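Long-range contacts in YfkN protein (Bacillus subtilis subsp. subtilis, PDB 3GVE), which belongs to the calcineurin-like phosphoesterase family of metal-binding proteins and carries a manganese ion and a magnesium ion side by side: residues A[9-15]-A[289-295]; A[57-61]-A[99-103]; A[208-212]-A[241-246]; A[232-237]-A[272-277]; A[267-271]-A[305-309]. All blocks are in the same frame, centred on the assembly; numbering follows the deposited sequence.

Interaction 1. Residues A[9-15]-A[289-295]; sequences QVHLSIL and VIDLKLE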
# COMPACT_ATOMS: atom_id res chain seq x y z
N GLN A 9 38.57 -0.47 -22.11
CA GLN A 9 37.31 -0.91 -21.61
C GLN A 9 36.12 -0.15 -22.24
O GLN A 9 36.26 0.87 -22.83
CB GLN A 9 37.27 -0.76 -20.08
CG GLN A 9 38.47 -1.35 -19.35
CD GLN A 9 38.34 -1.34 -17.87
OE1 GLN A 9 38.65 -2.32 -17.23
NE2 GLN A 9 37.82 -0.28 -17.34
N VAL A 10 34.95 -0.74 -22.09
CA VAL A 10 33.65 -0.07 -22.32
C VAL A 10 32.95 0.14 -20.96
O VAL A 10 32.75 -0.80 -20.25
CB VAL A 10 32.75 -0.88 -23.24
CG1 VAL A 10 31.42 -0.21 -23.39
CG2 VAL A 10 33.42 -1.09 -24.65
N HIS A 11 32.57 1.37 -20.64
CA HIS A 11 31.78 1.57 -19.43
C HIS A 11 30.31 1.57 -19.83
O HIS A 11 29.88 2.47 -20.50
CB HIS A 11 32.19 2.88 -18.75
CG HIS A 11 31.38 3.22 -17.54
ND1 HIS A 11 31.30 4.51 -17.05
CD2 HIS A 11 30.61 2.46 -16.73
CE1 HIS A 11 30.53 4.52 -15.98
NE2 HIS A 11 30.08 3.29 -15.77
N LEU A 12 29.57 0.55 -19.44
CA LEU A 12 28.15 0.45 -19.72
C LEU A 12 27.38 0.70 -18.41
O LEU A 12 27.70 0.13 -17.39
CB LEU A 12 27.85 -0.96 -20.26
CG LEU A 12 26.39 -1.28 -20.54
CD1 LEU A 12 25.86 -0.36 -21.64
CD2 LEU A 12 26.24 -2.73 -20.94
N SER A 13 26.39 1.59 -18.46
CA SER A 13 25.55 1.86 -17.29
C SER A 13 24.16 1.34 -17.56
O SER A 13 23.64 1.49 -18.65
CB SER A 13 25.48 3.35 -17.02
OG SER A 13 26.73 3.85 -16.62
N ILE A 14 23.55 0.73 -16.55
CA ILE A 14 22.18 0.26 -16.66
C ILE A 14 21.38 0.96 -15.59
O ILE A 14 21.70 0.86 -14.42
CB ILE A 14 22.10 -1.28 -16.43
CG1 ILE A 14 22.99 -2.05 -17.42
CG2 ILE A 14 20.66 -1.76 -16.54
CD1 ILE A 14 23.40 -3.39 -16.90
N LEU A 15 20.34 1.67 -16.00
CA LEU A 15 19.42 2.33 -15.06
C LEU A 15 18.14 1.52 -14.97
O LEU A 15 17.68 1.02 -15.98
CB LEU A 15 19.10 3.73 -15.57
CG LEU A 15 20.31 4.60 -15.96
CD1 LEU A 15 19.81 5.97 -16.40
CD2 LEU A 15 21.30 4.74 -14.80
N VAL A 289 21.16 1.68 -10.33
CA VAL A 289 22.25 2.03 -11.23
C VAL A 289 23.31 0.94 -11.15
O VAL A 289 23.89 0.73 -10.11
CB VAL A 289 22.89 3.41 -10.85
CG1 VAL A 289 24.00 3.77 -11.83
CG2 VAL A 289 21.83 4.50 -10.82
N ILE A 290 23.53 0.26 -12.26
CA ILE A 290 24.62 -0.70 -12.35
C ILE A 290 25.66 -0.22 -13.37
O ILE A 290 25.33 0.12 -14.48
CB ILE A 290 24.10 -2.10 -12.75
CG1 ILE A 290 23.30 -2.69 -11.59
CG2 ILE A 290 25.24 -3.00 -13.16
CD1 ILE A 290 22.71 -4.06 -11.87
N ASP A 291 26.91 -0.21 -12.94
CA ASP A 291 28.03 0.13 -13.82
C ASP A 291 28.80 -1.14 -14.12
O ASP A 291 29.15 -1.88 -13.22
CB ASP A 291 28.92 1.19 -13.16
CG ASP A 291 28.21 2.52 -13.02
OD1 ASP A 291 27.95 3.16 -14.03
OD2 ASP A 291 27.88 2.90 -11.88
N LEU A 292 29.02 -1.38 -15.40
CA LEU A 292 29.86 -2.48 -15.87
C LEU A 292 31.08 -1.92 -16.59
O LEU A 292 30.93 -1.07 -17.46
CB LEU A 292 29.10 -3.38 -16.84
CG LEU A 292 27.83 -4.06 -16.31
CD1 LEU A 292 27.17 -4.94 -17.35
CD2 LEU A 292 28.12 -4.83 -15.01
N LYS A 293 32.24 -2.49 -16.26
CA LYS A 293 33.48 -2.19 -17.12
C LYS A 293 33.75 -3.49 -17.87
O LYS A 293 34.07 -4.51 -17.33
CB LYS A 293 34.65 -1.83 -16.25
CG LYS A 293 34.47 -0.58 -15.56
CD LYS A 293 35.64 -0.17 -14.63
CE LYS A 293 35.40 1.16 -13.96
NZ LYS A 293 36.60 1.53 -13.00
N LEU A 294 33.50 -3.43 -19.10
CA LEU A 294 33.64 -4.51 -20.07
C LEU A 294 34.99 -4.47 -20.76
O LEU A 294 35.49 -3.42 -21.09
CB LEU A 294 32.55 -4.45 -21.15
CG LEU A 294 31.11 -4.21 -20.71
CD1 LEU A 294 30.24 -4.12 -21.94
CD2 LEU A 294 30.70 -5.37 -19.86
N GLU A 295 35.56 -5.65 -20.98
CA GLU A 295 36.87 -5.76 -21.64
C GLU A 295 36.81 -6.82 -22.71
O GLU A 295 36.23 -7.85 -22.47
CB GLU A 295 37.95 -6.12 -20.64
CG GLU A 295 38.64 -4.92 -20.08
CD GLU A 295 39.63 -5.26 -19.01
OE1 GLU A 295 40.20 -6.35 -19.06
OE2 GLU A 295 39.83 -4.44 -18.11
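Asp291 OD1 takes two side-chain hydrogen bonds from the facing strand. His11 NE2 gives one at 2.8 Å, its N-H...O angle 154°, with the oxygen close to the imidazole plane but the donor 40° above the carboxylate plane. Ser13 OG gives the other at 2.9 Å, arriving nearly along the C-O axis of OD1, and the same hydroxyl is also bonded to Asn54. With CG anti to the backbone N (chi1 176°), His11 swings its ring along the sheet until NE2 comes to Asp291, which faces Ser13 two residues further along the strand, holding the carboxylate between histidine and serine. Six backbone bonds run beside it, among them Leu292 N to Leu12 O at 2.8 Å and the return bond Leu12 N to Leu292 O.

These are the two central strands of a four-stranded mixed sheet, 9-15 and 289-295 lying antiparallel; strand 57-61 flanks the first and strand 300-312 the second. His11, Ser13 and Asp291 stand on one face. The other carries six buried apolar side chains: Ile14, Ile290, Leu292 and Leu294 pack on Ile212, Pro276 and Val210 of the second sheet, while Val10 lies on Trp301 and Leu12 on Leu58. Here Ile14 runs alongside Ile290, Ile14 CD1 lying 4.2 Å from Ile290 CG2 and 4.1 Å from Leu292 CD1. On the polar face, beyond Ser13, Leu15 CD2 rests 4.0 Å from Val289 CG2.

Interaction 2. Residues A[57-61]-A[99-103]; sequences TLLVD and LKYDA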
# COMPACT_ATOMS: atom_id res chain seq x y z
N THR A 57 24.28 4.16 -21.94
CA THR A 57 23.31 3.95 -20.87
C THR A 57 22.05 3.25 -21.38
O THR A 57 21.44 3.65 -22.37
CB THR A 57 22.95 5.28 -20.17
OG1 THR A 57 24.12 5.80 -19.53
CG2 THR A 57 21.88 5.07 -19.12
N LEU A 58 21.69 2.18 -20.69
CA LEU A 58 20.46 1.46 -20.94
C LEU A 58 19.49 1.75 -19.82
O LEU A 58 19.91 2.04 -18.71
CB LEU A 58 20.75 -0.04 -20.99
CG LEU A 58 21.81 -0.45 -22.02
CD1 LEU A 58 22.14 -1.92 -21.79
CD2 LEU A 58 21.29 -0.19 -23.45
N LEU A 59 18.19 1.65 -20.12
CA LEU A 59 17.13 1.91 -19.16
C LEU A 59 16.11 0.77 -19.20
O LEU A 59 15.56 0.45 -20.23
CB LEU A 59 16.47 3.26 -19.48
CG LEU A 59 15.20 3.60 -18.68
CD1 LEU A 59 15.50 3.76 -17.18
CD2 LEU A 59 14.60 4.90 -19.24
N VAL A 60 15.88 0.16 -18.05
CA VAL A 60 15.01 -1.02 -17.95
C VAL A 60 14.02 -0.89 -16.81
O VAL A 60 14.29 -0.25 -15.81
CB VAL A 60 15.83 -2.33 -17.79
CG1 VAL A 60 16.80 -2.48 -18.97
CG2 VAL A 60 16.59 -2.35 -16.47
N ASP A 61 12.87 -1.51 -16.98
CA ASP A 61 11.89 -1.62 -15.90
C ASP A 61 11.74 -3.06 -15.47
O ASP A 61 11.77 -3.96 -16.29
CB ASP A 61 10.53 -1.09 -16.33
CG ASP A 61 9.55 -1.09 -15.18
OD1 ASP A 61 9.69 -0.26 -14.26
OD2 ASP A 61 8.67 -1.94 -15.17
N LEU A 99 10.12 7.96 -22.44
CA LEU A 99 11.39 7.93 -21.70
C LEU A 99 12.42 7.01 -22.36
O LEU A 99 13.54 6.87 -21.89
CB LEU A 99 11.15 7.47 -20.26
CG LEU A 99 10.39 8.43 -19.34
CD1 LEU A 99 10.14 7.81 -17.98
CD2 LEU A 99 11.17 9.74 -19.20
N LYS A 100 12.01 6.38 -23.45
CA LYS A 100 12.90 5.53 -24.25
C LYS A 100 13.50 4.38 -23.42
O LYS A 100 14.69 4.13 -23.42
CB LYS A 100 13.98 6.38 -24.95
CG LYS A 100 13.37 7.36 -25.95
CD LYS A 100 14.43 8.21 -26.63
CE LYS A 100 13.79 9.22 -27.56
NZ LYS A 100 14.74 9.63 -28.65
N TYR A 101 12.63 3.65 -22.72
CA TYR A 101 13.06 2.41 -22.07
C TYR A 101 13.57 1.43 -23.13
O TYR A 101 13.07 1.39 -24.24
CB TYR A 101 11.91 1.78 -21.31
CG TYR A 101 11.81 2.26 -19.88
CD1 TYR A 101 11.28 3.52 -19.59
CD2 TYR A 101 12.25 1.47 -18.82
CE1 TYR A 101 11.20 3.97 -18.28
CE2 TYR A 101 12.16 1.91 -17.50
CZ TYR A 101 11.65 3.17 -17.25
OH TYR A 101 11.55 3.65 -15.97
N ASP A 102 14.57 0.65 -22.75
CA ASP A 102 15.15 -0.36 -23.63
C ASP A 102 14.54 -1.76 -23.45
O ASP A 102 14.59 -2.57 -24.35
CB ASP A 102 16.67 -0.42 -23.44
CG ASP A 102 17.35 0.89 -23.81
OD1 ASP A 102 17.37 1.21 -25.00
OD2 ASP A 102 17.82 1.57 -22.91
N ALA A 103 13.99 -2.04 -22.26
CA ALA A 103 13.39 -3.33 -21.97
C ALA A 103 12.51 -3.26 -20.74
O ALA A 103 12.76 -2.39 -19.90
CB ALA A 103 14.46 -4.40 -21.74
O HOH W 1 18.75 4.10 -23.04
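Edge strand 57-61 of the four-stranded sheet is met by the loop that leaves helix 91-98, whose end is closed by a Schellman motif with Lys100 at positive phi. Three hydrogen bonds tie loop to strand. Asp102 grips Leu59 at both ends of its backbone: OD2 accepts from Leu59 N at 2.8 Å through its anti lone pair, while Asp102 N gives a bond of 2.7 Å to Leu59 O, in the carbonyl plane. The carboxylate thus takes the place that a neighbouring strand's carbonyl would fill, and CG, anti to the carbonyl carbon (chi1 -63°), turns it to the edge of the strand, at the N-H of Leu59. Further along, Asp61 N binds Ala103 O at 3.1 Å, a single backbone bridge where the loop comes up beside Val60.

Tyr101 lays its ring over the Leu59 side chain. Leu59 CG stands 3.6 Å from the Tyr101 ring centroid and only 10° off the normal, a CH-pi contact over the face, and Leu59 CD2 continues from there to Leu99 O at 3.5 Å. The ring's edge is turned to the strand backbone, with Tyr101 CE2 3.4 Å from Val60 C. Tyr101 OH and Asp61 OD1 are both hydrogen-bonded to Thr17 OG1.

A water reaches both Thr57 O and Asp102 OD2, although other acceptors compete for its protons. With Leu59 N and this water on one carboxylate oxygen, Asp102 probably remains ionised, and the outward-facing Leu59 N, Leu59 O and Asp61 N are satisfied by a loop instead of another strand.

Interaction 3. Residues A[208-212]-A[241-246]; sequences ADVII and GIDAII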
# COMPACT_ATOMS: atom_id res chain seq x y z
N ALA A 208 24.79 -13.37 -27.35
CA ALA A 208 24.77 -12.39 -26.26
C ALA A 208 26.14 -12.25 -25.62
O ALA A 208 26.71 -13.22 -25.20
CB ALA A 208 23.72 -12.77 -25.21
N ASP A 209 26.63 -11.02 -25.54
CA ASP A 209 27.88 -10.71 -24.86
C ASP A 209 27.66 -10.32 -23.39
O ASP A 209 28.49 -10.60 -22.54
CB ASP A 209 28.59 -9.56 -25.56
CG ASP A 209 29.06 -9.92 -26.94
OD1 ASP A 209 29.72 -10.96 -27.06
OD2 ASP A 209 28.75 -9.16 -27.85
N VAL A 210 26.56 -9.63 -23.13
CA VAL A 210 26.18 -9.16 -21.79
C VAL A 210 24.74 -9.57 -21.58
O VAL A 210 23.92 -9.35 -22.44
CB VAL A 210 26.28 -7.62 -21.69
CG1 VAL A 210 25.75 -7.13 -20.34
CG2 VAL A 210 27.73 -7.17 -21.90
N ILE A 211 24.45 -10.18 -20.44
CA ILE A 211 23.10 -10.64 -20.14
C ILE A 211 22.57 -9.94 -18.88
O ILE A 211 23.20 -10.00 -17.82
CB ILE A 211 23.04 -12.19 -19.96
CG1 ILE A 211 23.29 -12.90 -21.31
CG2 ILE A 211 21.69 -12.61 -19.37
CD1 ILE A 211 23.38 -14.41 -21.21
N ILE A 212 21.42 -9.28 -19.03
CA ILE A 212 20.77 -8.51 -17.90
C ILE A 212 19.52 -9.24 -17.54
O ILE A 212 18.64 -9.50 -18.40
CB ILE A 212 20.49 -7.08 -18.35
CG1 ILE A 212 21.80 -6.36 -18.71
CG2 ILE A 212 19.79 -6.36 -17.20
CD1 ILE A 212 21.60 -5.09 -19.47
N GLY A 241 26.51 -16.95 -16.36
CA GLY A 241 26.27 -16.17 -17.56
C GLY A 241 25.47 -14.89 -17.40
O GLY A 241 25.36 -14.14 -18.33
N ILE A 242 24.91 -14.65 -16.22
CA ILE A 242 24.21 -13.39 -15.96
C ILE A 242 25.23 -12.37 -15.49
O ILE A 242 25.98 -12.60 -14.56
CB ILE A 242 23.13 -13.55 -14.89
CG1 ILE A 242 22.06 -14.53 -15.36
CG2 ILE A 242 22.52 -12.18 -14.54
CD1 ILE A 242 21.01 -14.92 -14.30
N ASP A 243 25.24 -11.22 -16.15
CA ASP A 243 26.19 -10.16 -15.84
C ASP A 243 25.65 -9.06 -14.91
O ASP A 243 26.42 -8.33 -14.34
CB ASP A 243 26.71 -9.53 -17.12
CG ASP A 243 27.38 -10.56 -18.01
OD1 ASP A 243 28.38 -11.16 -17.57
OD2 ASP A 243 26.87 -10.80 -19.10
N ALA A 244 24.33 -8.96 -14.81
CA ALA A 244 23.69 -7.94 -13.97
C ALA A 244 22.29 -8.40 -13.64
O ALA A 244 21.64 -8.97 -14.48
CB ALA A 244 23.64 -6.62 -14.72
N ILE A 245 21.85 -8.10 -12.42
CA ILE A 245 20.51 -8.47 -11.97
C ILE A 245 19.78 -7.25 -11.41
O ILE A 245 20.25 -6.58 -10.51
CB ILE A 245 20.56 -9.56 -10.87
CG1 ILE A 245 21.23 -10.83 -11.42
CG2 ILE A 245 19.14 -9.88 -10.38
CD1 ILE A 245 21.62 -11.86 -10.31
N ILE A 246 18.60 -7.00 -11.96
CA ILE A 246 17.66 -6.05 -11.39
C ILE A 246 16.67 -6.88 -10.55
O ILE A 246 16.09 -7.83 -11.04
CB ILE A 246 16.90 -5.27 -12.47
CG1 ILE A 246 17.83 -4.72 -13.56
CG2 ILE A 246 16.07 -4.15 -11.83
CD1 ILE A 246 19.03 -3.96 -13.05
O HOH W 2 29.99 -11.17 -20.16
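Strands 210-212 and 244-246 run parallel, their N-to-C directions 16° apart, with Ile212 and Ala244 forming the bridge between them. Just before it, Ile211 O accepts from Asp243 N at 2.9 Å, in the carbonyl plane, and only weakly from Ala244 N. Gly241, at a positive phi where a CB would press on the preceding carbonyl, turns the chain into this approach; Gly241 O lies 3.4 Å from Ile211 CB.

Asp243 completes the pairing with its side chain. A chi1 of -58° folds the Asp243 carboxylate beside its own backbone N, where both meet Ile211, and OD2 accepts a hydrogen bond from Ile211 N at 2.8 Å with its anti lone pair. Asp243 OD2 also passes 3.2 Å from Val210 CA. OD1 is near a water that also approaches Asp209 O, though that water has more acceptors than protons.

Apolar contacts across the pair are looser: Ile212 CG1 reaches Ala244 CB at 4.4 Å, and Ile212 CG2 lies as far from Ile246 CG1. Both segments also pack on the first sheet through Ile14 and Ile290. Two parallel strands connected through helix 232-238 make a beta-alpha-beta unit, here in the second sheet of the calcineurin-like phosphoesterase fold.

Interaction 4. Residues A[232-237]-A[272-277]; sequences VFDLAT and INGIPV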
# COMPACT_ATOMS: atom_id res chain seq x y z
N VAL A 232 16.61 -14.24 -5.96
CA VAL A 232 17.81 -13.58 -6.47
C VAL A 232 19.13 -14.23 -6.00
O VAL A 232 20.06 -14.37 -6.76
CB VAL A 232 17.82 -12.07 -6.16
CG1 VAL A 232 19.21 -11.48 -6.45
CG2 VAL A 232 16.74 -11.37 -7.01
N PHE A 233 19.20 -14.62 -4.73
CA PHE A 233 20.43 -15.25 -4.24
C PHE A 233 20.73 -16.52 -5.05
O PHE A 233 21.86 -16.78 -5.39
CB PHE A 233 20.29 -15.59 -2.75
CG PHE A 233 21.53 -16.21 -2.15
CD1 PHE A 233 22.53 -15.42 -1.60
CD2 PHE A 233 21.67 -17.58 -2.13
CE1 PHE A 233 23.67 -16.02 -1.03
CE2 PHE A 233 22.81 -18.17 -1.57
CZ PHE A 233 23.80 -17.39 -1.02
N ASP A 234 19.70 -17.29 -5.33
CA ASP A 234 19.84 -18.51 -6.12
C ASP A 234 20.17 -18.26 -7.59
O ASP A 234 20.96 -18.97 -8.17
CB ASP A 234 18.60 -19.39 -5.93
CG ASP A 234 18.33 -19.68 -4.46
OD1 ASP A 234 19.24 -20.15 -3.77
OD2 ASP A 234 17.24 -19.39 -4.01
N LEU A 235 19.56 -17.24 -8.18
CA LEU A 235 19.96 -16.81 -9.51
C LEU A 235 21.45 -16.47 -9.56
O LEU A 235 22.17 -16.89 -10.45
CB LEU A 235 19.17 -15.58 -9.93
CG LEU A 235 17.85 -15.84 -10.62
CD1 LEU A 235 17.17 -14.49 -10.85
CD2 LEU A 235 18.04 -16.58 -11.97
N ALA A 236 21.91 -15.73 -8.57
CA ALA A 236 23.30 -15.28 -8.57
C ALA A 236 24.29 -16.42 -8.34
O ALA A 236 25.40 -16.37 -8.84
CB ALA A 236 23.51 -14.19 -7.51
N THR A 237 23.88 -17.44 -7.59
CA THR A 237 24.80 -18.51 -7.20
C THR A 237 24.69 -19.80 -8.02
O THR A 237 25.66 -20.51 -8.15
CB THR A 237 24.64 -18.86 -5.70
OG1 THR A 237 23.26 -19.12 -5.43
CG2 THR A 237 25.15 -17.71 -4.80
N ILE A 272 26.22 -9.80 -5.52
CA ILE A 272 25.94 -11.08 -4.90
C ILE A 272 26.65 -12.10 -5.79
O ILE A 272 26.40 -12.16 -6.98
CB ILE A 272 24.42 -11.37 -4.80
CG1 ILE A 272 23.68 -10.22 -4.11
CG2 ILE A 272 24.19 -12.71 -4.07
CD1 ILE A 272 22.18 -10.43 -4.00
N ASN A 273 27.55 -12.86 -5.18
CA ASN A 273 28.42 -13.79 -5.92
C ASN A 273 29.13 -13.09 -7.07
O ASN A 273 29.29 -13.66 -8.12
CB ASN A 273 27.65 -15.02 -6.41
CG ASN A 273 28.58 -16.12 -6.91
OD1 ASN A 273 29.70 -16.26 -6.44
ND2 ASN A 273 28.11 -16.88 -7.86
N GLY A 274 29.53 -11.85 -6.84
CA GLY A 274 30.31 -11.11 -7.81
C GLY A 274 29.50 -10.45 -8.91
O GLY A 274 30.07 -9.81 -9.75
N ILE A 275 28.19 -10.60 -8.88
CA ILE A 275 27.31 -10.01 -9.90
C ILE A 275 26.61 -8.80 -9.31
O ILE A 275 26.06 -8.91 -8.23
CB ILE A 275 26.26 -11.05 -10.33
CG1 ILE A 275 26.95 -12.26 -10.97
CG2 ILE A 275 25.23 -10.44 -11.30
CD1 ILE A 275 26.03 -13.44 -11.23
N PRO A 276 26.62 -7.67 -10.00
CA PRO A 276 25.92 -6.49 -9.46
C PRO A 276 24.41 -6.72 -9.45
O PRO A 276 23.85 -7.26 -10.39
CB PRO A 276 26.32 -5.36 -10.42
CG PRO A 276 26.66 -6.03 -11.69
CD PRO A 276 27.21 -7.39 -11.33
N VAL A 277 23.80 -6.30 -8.35
CA VAL A 277 22.37 -6.42 -8.13
C VAL A 277 21.87 -5.11 -7.55
O VAL A 277 22.50 -4.54 -6.68
CB VAL A 277 22.09 -7.52 -7.08
CG1 VAL A 277 20.58 -7.62 -6.79
CG2 VAL A 277 22.66 -8.86 -7.54
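One hydrogen bond crosses this contact. Asn273 ND2 donates it to Ala236 O at 2.9 Å, almost straight at 177°; the acceptor lies in the plane of the amide, while the donor is tilted 31° from the carbonyl plane. CG of Asn273, anti to the backbone N (chi1 -168°), extends the amide toward the helix. Within the helix, Thr237 OG1 bonds to Phe233 O at 2.7 Å, which leaves its methyl facing the contact, with Thr237 CG2 at 4.0 Å from Asn273 CB and over the rim of the Phe233 ring.

Apolar packing supplies the rest, and Ile272 is its centre. Ile272 CG2 meets Ala236 CB at 3.8 Å and Phe233 CD1 at 4.0 Å, whereas CD1 at the end of the other branch touches Val232 CG1, the two side chains crossing at about a right angle. Val232 CG1 also meets Val277 CG1 tip to tip at 4.1 Å. The small Ala236 allows the turn to come close, its CB 3.6 Å from Ile272 O.

Backbone bonds between Ile272 and Ile275 close a type I' beta turn, with Asn273 and Gly274 at its corner. A tight beta hairpin is thereby packed against helix 232-238, the connecting helix of a beta-alpha-beta unit.

Interaction 5. Residues A[267-271]-A[305-309]; sequences VEKGT and DSKGS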
# COMPACT_ATOMS: atom_id res chain seq x y z
N VAL A 267 28.48 -5.42 0.01
CA VAL A 267 27.68 -4.21 0.11
C VAL A 267 28.33 -3.01 -0.56
O VAL A 267 27.66 -2.28 -1.25
CB VAL A 267 27.21 -3.91 1.55
CG1 VAL A 267 26.46 -2.61 1.60
CG2 VAL A 267 26.41 -5.10 2.13
N GLU A 268 29.63 -2.86 -0.35
CA GLU A 268 30.34 -1.75 -0.94
C GLU A 268 30.21 -1.79 -2.46
O GLU A 268 29.94 -0.77 -3.07
CB GLU A 268 31.81 -1.76 -0.49
CG GLU A 268 32.00 -1.60 1.03
CD GLU A 268 31.32 -0.35 1.57
OE1 GLU A 268 30.37 -0.46 2.36
OE2 GLU A 268 31.72 0.75 1.18
N LYS A 269 30.36 -2.96 -3.06
CA LYS A 269 30.26 -3.06 -4.53
C LYS A 269 28.84 -3.30 -5.02
O LYS A 269 28.61 -3.17 -6.23
CB LYS A 269 31.20 -4.12 -5.05
CG LYS A 269 32.68 -3.81 -4.71
CD LYS A 269 33.52 -4.81 -5.42
CE LYS A 269 33.72 -4.45 -6.92
NZ LYS A 269 34.73 -3.43 -7.23
N GLY A 270 27.92 -3.62 -4.14
CA GLY A 270 26.56 -3.99 -4.52
C GLY A 270 26.50 -5.23 -5.33
O GLY A 270 25.84 -5.22 -6.41
N THR A 271 27.13 -6.30 -4.90
CA THR A 271 27.15 -7.57 -5.63
C THR A 271 26.71 -8.79 -4.83
O THR A 271 26.88 -8.79 -3.61
CB THR A 271 28.59 -7.84 -6.27
OG1 THR A 271 29.51 -7.91 -5.19
CG2 THR A 271 29.02 -6.82 -7.26
N ASP A 305 34.99 -5.20 -14.06
CA ASP A 305 34.65 -4.59 -12.76
C ASP A 305 33.18 -4.21 -12.82
O ASP A 305 32.64 -4.04 -13.89
CB ASP A 305 35.52 -3.35 -12.49
CG ASP A 305 35.49 -2.89 -11.02
OD1 ASP A 305 35.07 -3.65 -10.15
OD2 ASP A 305 35.93 -1.76 -10.76
N SER A 306 32.54 -4.07 -11.66
CA SER A 306 31.07 -3.80 -11.64
C SER A 306 30.73 -3.10 -10.37
O SER A 306 31.47 -3.17 -9.37
CB SER A 306 30.30 -5.09 -11.75
OG SER A 306 30.53 -5.89 -10.68
N LYS A 307 29.59 -2.44 -10.33
CA LYS A 307 29.08 -1.86 -9.10
C LYS A 307 27.56 -1.77 -9.21
O LYS A 307 27.07 -1.43 -10.29
CB LYS A 307 29.66 -0.45 -8.92
CG LYS A 307 29.26 0.25 -7.63
CD LYS A 307 29.90 1.65 -7.57
CE LYS A 307 29.30 2.50 -6.49
NZ LYS A 307 29.67 2.04 -5.18
N GLY A 308 26.82 -2.08 -8.13
CA GLY A 308 25.39 -1.80 -8.01
C GLY A 308 25.16 -0.75 -6.97
O GLY A 308 25.70 -0.87 -5.84
N SER A 309 24.35 0.24 -7.26
CA SER A 309 24.00 1.28 -6.31
C SER A 309 22.60 1.74 -6.53
O SER A 309 21.98 1.44 -7.59
CB SER A 309 24.97 2.47 -6.48
OG SER A 309 24.94 3.05 -7.73
O HOH W 3 27.64 0.35 -4.41
O HOH W 4 32.66 -1.15 -7.46
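Lys269 bends back over strand 305-309 to reach Asp305. From CB the chain goes to CG, placed anti to the carbonyl carbon (chi1 -60°), and on to CD, none of the three atoms making a close contact with the strand. Two successive bends, chi3 79° and chi4 80°, then curl the end round. Lys269 CE comes to lie 3.6 Å from Ser306 O and equally near Asp305 OD1. At the tip, Lys269 NZ makes a salt bridge to Asp305 OD1 at 2.9 Å, meeting the syn lone pair of the carboxylate, with the two side chains crossing at about a right angle. A water that accepts from Lys269 NZ donates a hydrogen bond to Ser306 O, so that the ammonium grips the strand both directly and through solvent.

The turn that presents this lysine contains a G1 beta bulge, in which Gly270 and Thr271 both face Asn266, and it joins strands 265-266 and 271-272. Gly270 has positive phi and stands so near Gly308 that a CB would clash with the carbonyl O of Gly308. Two glycines therefore let the backbones meet, the CA atoms of Gly270 and Gly308 4.3 Å apart. Here Gly308 N donates to Lys269 O at 2.8 Å, the donor tilted from the carbonyl plane, and Lys307 CA comes within 3.2 Å of the same Lys269 O.

Beyond this bond a second water links Glu268 O, Gly308 O and Lys307 NZ, accepting from the ammonium and donating to both carbonyls. Thr271 CG2 also touches Ser306 OG at 3.9 Å.

How the interactions relate
Starting from the N terminus, strand 9-15 is paired with 289-295 only after most of the chain has passed, when interaction 1 closes its loop. Within that loop, interaction 2 closes first, fastening the loop after helix 91-98 to strand 57-61, which pairs in parallel with strand 9-17. Interaction 3 follows in series and joins two parallel strands of the second sheet. Interaction 4 crosses it, since helix 232-238 lies between those strands and its partner hairpin after them, and is itself nested in interaction 1. Interaction 5 crosses both 4 and 1, bringing the turn at 267-271 to strand 300-312. Interactions 1 and 3 meet where the two sheets pack face to face.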